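Local coordinates for protein mucin-like protocadherin (Homo sapiens, PDB 6OAE) that probably forms calcium-dependent heterophilic adhesion complexes with CDHR2 between neighbouring microvilli, and so controls how they pack at the epithelial surface, at residues Leu125-Arg130 with Leu136-Gln141. Sequence-based numbering, arbitrary orientation. Where two conformers were deposited one is given.
With CA (calcium ion), chain E.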
ATOM      1  N   LEU A 125      -6.221 -12.513 -12.768  1.00 26.28           N
ATOM      2  CA  LEU A 125      -4.961 -12.943 -12.085  1.00 25.89           C
ATOM      3  C   LEU A 125      -4.451 -11.912 -11.086  1.00 25.91           C
ATOM      4  O   LEU A 125      -3.728 -12.335 -10.216  1.00 27.43           O
ATOM      5  CB  LEU A 125      -3.863 -13.226 -13.123  1.00 24.56           C
ATOM      6  CG  LEU A 125      -4.126 -14.406 -14.058  1.00 24.53           C
ATOM      7  CD1 LEU A 125      -2.858 -14.792 -14.822  1.00 25.76           C
ATOM      8  CD2 LEU A 125      -4.632 -15.600 -13.289  1.00 24.67           C
ATOM      9  N   GLN A 126      -4.792 -10.641 -11.222  1.00 27.07           N
ATOM     10  CA  GLN A 126      -4.131  -9.558 -10.448  1.00 28.36           C
ATOM     11  C   GLN A 126      -4.376  -9.743  -8.947  1.00 27.20           C
ATOM     12  O   GLN A 126      -5.460 -10.218  -8.530  1.00 25.21           O
ATOM     13  CB  GLN A 126      -4.530  -8.171 -10.944  1.00 31.26           C
ATOM     14  CG  GLN A 126      -6.001  -7.825 -10.757  1.00 34.01           C
ATOM     15  CD  GLN A 126      -6.369  -6.601 -11.559  1.00 36.81           C
ATOM     16  OE1 GLN A 126      -5.520  -5.965 -12.188  1.00 40.06           O
ATOM     17  NE2 GLN A 126      -7.649  -6.254 -11.543  1.00 39.21           N
ATOM     18  N   ALA A 127      -3.358  -9.402  -8.169  1.00 26.42           N
ATOM     19  CA  ALA A 127      -3.430  -9.285  -6.704  1.00 26.67           C
ATOM     20  C   ALA A 127      -3.773  -7.837  -6.351  1.00 26.99           C
ATOM     21  O   ALA A 127      -3.785  -6.975  -7.249  1.00 27.84           O
ATOM     22  CB  ALA A 127      -2.117  -9.723  -6.104  1.00 26.30           C
ATOM     23  N   GLU A 128      -4.032  -7.594  -5.070  1.00 27.85           N
ATOM     24  CA  GLU A 128      -4.277  -6.240  -4.521  0.50 28.04           C
ATOM     25  C   GLU A 128      -3.411  -6.067  -3.277  1.00 26.98           C
ATOM     26  O   GLU A 128      -3.288  -7.039  -2.496  1.00 25.71           O
ATOM     27  CB  GLU A 128      -5.745  -6.006  -4.172  0.50 29.44           C
ATOM     28  CG  GLU A 128      -6.077  -4.535  -3.997  0.50 29.66           C
ATOM     29  CD  GLU A 128      -7.569  -4.266  -3.989  0.50 30.67           C
ATOM     30  OE1 GLU A 128      -8.341  -5.233  -4.222  0.50 30.42           O
ATOM     31  OE2 GLU A 128      -7.958  -3.113  -3.753  0.50 32.14           O
ATOM     32  N   ASP A 129      -2.828  -4.880  -3.156  1.00 26.93           N
ATOM     33  CA  ASP A 129      -1.928  -4.484  -2.049  1.00 26.23           C
ATOM     34  C   ASP A 129      -2.469  -3.172  -1.483  1.00 25.98           C
ATOM     35  O   ASP A 129      -2.595  -2.200  -2.268  1.00 24.64           O
ATOM     36  CB  ASP A 129      -0.506  -4.403  -2.599  1.00 25.41           C
ATOM     37  CG  ASP A 129       0.552  -4.192  -1.559  1.00 24.89           C
ATOM     38  OD1 ASP A 129       0.297  -3.422  -0.594  1.00 23.53           O
ATOM     39  OD2 ASP A 129       1.629  -4.781  -1.718  1.00 24.92           O
ATOM     40  N   ARG A 130      -2.773  -3.139  -0.178  1.00 27.18           N
ATOM     41  CA  ARG A 130      -3.354  -1.936   0.494  1.00 26.66           C
ATOM     42  C   ARG A 130      -2.338  -0.781   0.518  1.00 25.60           C
ATOM     43  O   ARG A 130      -2.754   0.339   0.829  1.00 24.54           O
ATOM     44  CB  ARG A 130      -3.909  -2.301   1.876  1.00 28.76           C
ATOM     45  CG  ARG A 130      -5.128  -3.220   1.824  1.00 31.27           C
ATOM     46  CD  ARG A 130      -5.718  -3.512   3.198  1.00 33.51           C
ATOM     47  NE  ARG A 130      -6.915  -4.346   3.117  1.00 34.38           N
ATOM     48  CZ  ARG A 130      -8.100  -3.924   2.692  1.00 37.17           C
ATOM     49  NH1 ARG A 130      -9.119  -4.770   2.637  1.00 37.96           N
ATOM     50  NH2 ARG A 130      -8.277  -2.659   2.325  1.00 39.05           N
ATOM     51  N   LEU A 136       3.070  -3.976  -8.495  1.00 20.69           N
ATOM     52  CA  LEU A 136       3.177  -5.431  -8.224  1.00 21.22           C
ATOM     53  C   LEU A 136       3.878  -6.114  -9.410  1.00 20.48           C
ATOM     54  O   LEU A 136       3.623  -5.745 -10.551  1.00 20.73           O
ATOM     55  CB  LEU A 136       1.779  -5.995  -7.948  1.00 21.20           C
ATOM     56  CG  LEU A 136       1.066  -5.360  -6.752  1.00 21.47           C
ATOM     57  CD1 LEU A 136      -0.202  -6.118  -6.423  1.00 21.50           C
ATOM     58  CD2 LEU A 136       1.977  -5.275  -5.533  1.00 21.77           C
ATOM     59  N   PHE A 137       4.738  -7.064  -9.085  1.00 21.04           N
ATOM     60  CA  PHE A 137       5.646  -7.802  -9.987  1.00 21.29           C
ATOM     61  C   PHE A 137       5.237  -9.269  -9.931  1.00 21.50           C
ATOM     62  O   PHE A 137       5.292  -9.863  -8.844  1.00 21.71           O
ATOM     63  CB  PHE A 137       7.091  -7.595  -9.559  1.00 20.78           C
ATOM     64  CG  PHE A 137       7.580  -6.202  -9.842  1.00 22.12           C
ATOM     65  CD1 PHE A 137       7.225  -5.137  -9.015  1.00 21.94           C
ATOM     66  CD2 PHE A 137       8.387  -5.950 -10.950  1.00 21.95           C
ATOM     67  CE1 PHE A 137       7.663  -3.851  -9.303  1.00 22.10           C
ATOM     68  CE2 PHE A 137       8.830  -4.662 -11.225  1.00 21.93           C
ATOM     69  CZ  PHE A 137       8.476  -3.620 -10.397  1.00 22.46           C
ATOM     70  N   TYR A 138       4.849  -9.812 -11.080  1.00 21.71           N
ATOM     71  CA  TYR A 138       4.279 -11.168 -11.219  1.00 21.04           C
ATOM     72  C   TYR A 138       5.244 -12.072 -11.959  1.00 22.01           C
ATOM     73  O   TYR A 138       5.838 -11.650 -12.985  1.00 21.60           O
ATOM     74  CB  TYR A 138       2.969 -11.102 -11.979  1.00 20.33           C
ATOM     75  CG  TYR A 138       1.897 -10.309 -11.300  1.00 19.79           C
ATOM     76  CD1 TYR A 138       1.791  -8.935 -11.490  1.00 20.97           C
ATOM     77  CD2 TYR A 138       0.976 -10.930 -10.466  1.00 20.48           C
ATOM     78  CE1 TYR A 138       0.789  -8.205 -10.867  1.00 21.39           C
ATOM     79  CE2 TYR A 138      -0.036 -10.211  -9.851  1.00 21.89           C
ATOM     80  CZ  TYR A 138      -0.129  -8.846 -10.051  1.00 21.81           C
ATOM     81  OH  TYR A 138      -1.115  -8.118  -9.435  1.00 23.41           O
ATOM     82  N   THR A 139       5.366 -13.289 -11.456  1.00 22.53           N
ATOM     83  CA  THR A 139       6.237 -14.348 -11.995  1.00 23.50           C
ATOM     84  C   THR A 139       5.415 -15.608 -12.172  1.00 23.19           C
ATOM     85  O   THR A 139       4.646 -15.927 -11.253  1.00 23.25           O
ATOM     86  CB  THR A 139       7.426 -14.607 -11.066  1.00 25.83           C
ATOM     87  OG1 THR A 139       8.070 -13.341 -10.925  1.00 30.14           O
ATOM     88  CG2 THR A 139       8.381 -15.621 -11.646  1.00 28.87           C
ATOM     89  N   LEU A 140       5.593 -16.301 -13.301  1.00 23.46           N
ATOM     90  CA  LEU A 140       4.942 -17.601 -13.582  1.00 23.77           C
ATOM     91  C   LEU A 140       6.030 -18.680 -13.552  1.00 25.94           C
ATOM     92  O   LEU A 140       7.055 -18.520 -14.294  1.00 24.72           O
ATOM     93  CB  LEU A 140       4.258 -17.519 -14.939  1.00 24.51           C
ATOM     94  CG  LEU A 140       3.270 -18.642 -15.225  1.00 24.96           C
ATOM     95  CD1 LEU A 140       1.992 -18.456 -14.419  1.00 24.87           C
ATOM     96  CD2 LEU A 140       2.972 -18.707 -16.718  1.00 25.37           C
ATOM     97  N   GLN A 141       5.853 -19.701 -12.717  1.00 27.23           N
ATOM     98  CA  GLN A 141       6.814 -20.830 -12.578  1.00 29.61           C
ATOM     99  C   GLN A 141       6.085 -22.137 -12.894  1.00 28.61           C
ATOM    100  O   GLN A 141       5.091 -22.421 -12.228  1.00 25.33           O
ATOM    101  CB  GLN A 141       7.399 -20.832 -11.173  1.00 33.10           C
ATOM    102  CG  GLN A 141       8.427 -21.929 -10.946  1.00 38.35           C
ATOM    103  CD  GLN A 141       9.021 -21.915  -9.559  1.00 43.43           C
ATOM    104  OE1 GLN A 141       9.506 -22.941  -9.072  1.00 49.83           O
ATOM    105  NE2 GLN A 141       8.990 -20.753  -8.909  1.00 44.83           N
TER
HETATM  106 CA    CA E 304       2.988  -3.653  -0.006  1.00 23.42          CA
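Tyr138, Leu136 and Ala127 carry the contact inside the second cadherin repeat, where the loop 125-130, heading for the calcium site between the repeats, passes the start of edge strand 137-142. No backbone pairing links the two segments: their nearest CA atoms, Ala127 and Leu136, stand 7.8 Å apart, so side chains of 136-141 reach to the loop. Tyr138 does so with its ring, whose hydroxyl accepts a hydrogen bond from the loop: Ala127 N lies 2.9 Å from Tyr138 OH, at the ring edge and in its plane, with an N-H...O angle of 156°. Replacing Tyr138 by a phenylalanine would probably leave the amide of Ala127 without this acceptor and the loop less firmly held. Beside the ring, Leu136 turns its CG anti to its carbonyl carbon (chi1 -60°) and divides its methyls: CD1 packs 4.1 Å from Ala127 CB, whereas CD2 sits 3.9 Å from Asp129 CB. Val181 of strand 174-182 touches the side chains of Ala127, Leu136 and Tyr138. Through Leu136 CD2 the apolar cluster adjoins a calcium site completed by Asn94, Asn96, Asp131, Asp134 and Asp183, where Asp129 chelates the ion through both carboxylate oxygens, OD2 at 2.5 Å and OD1 at 2.8 Å.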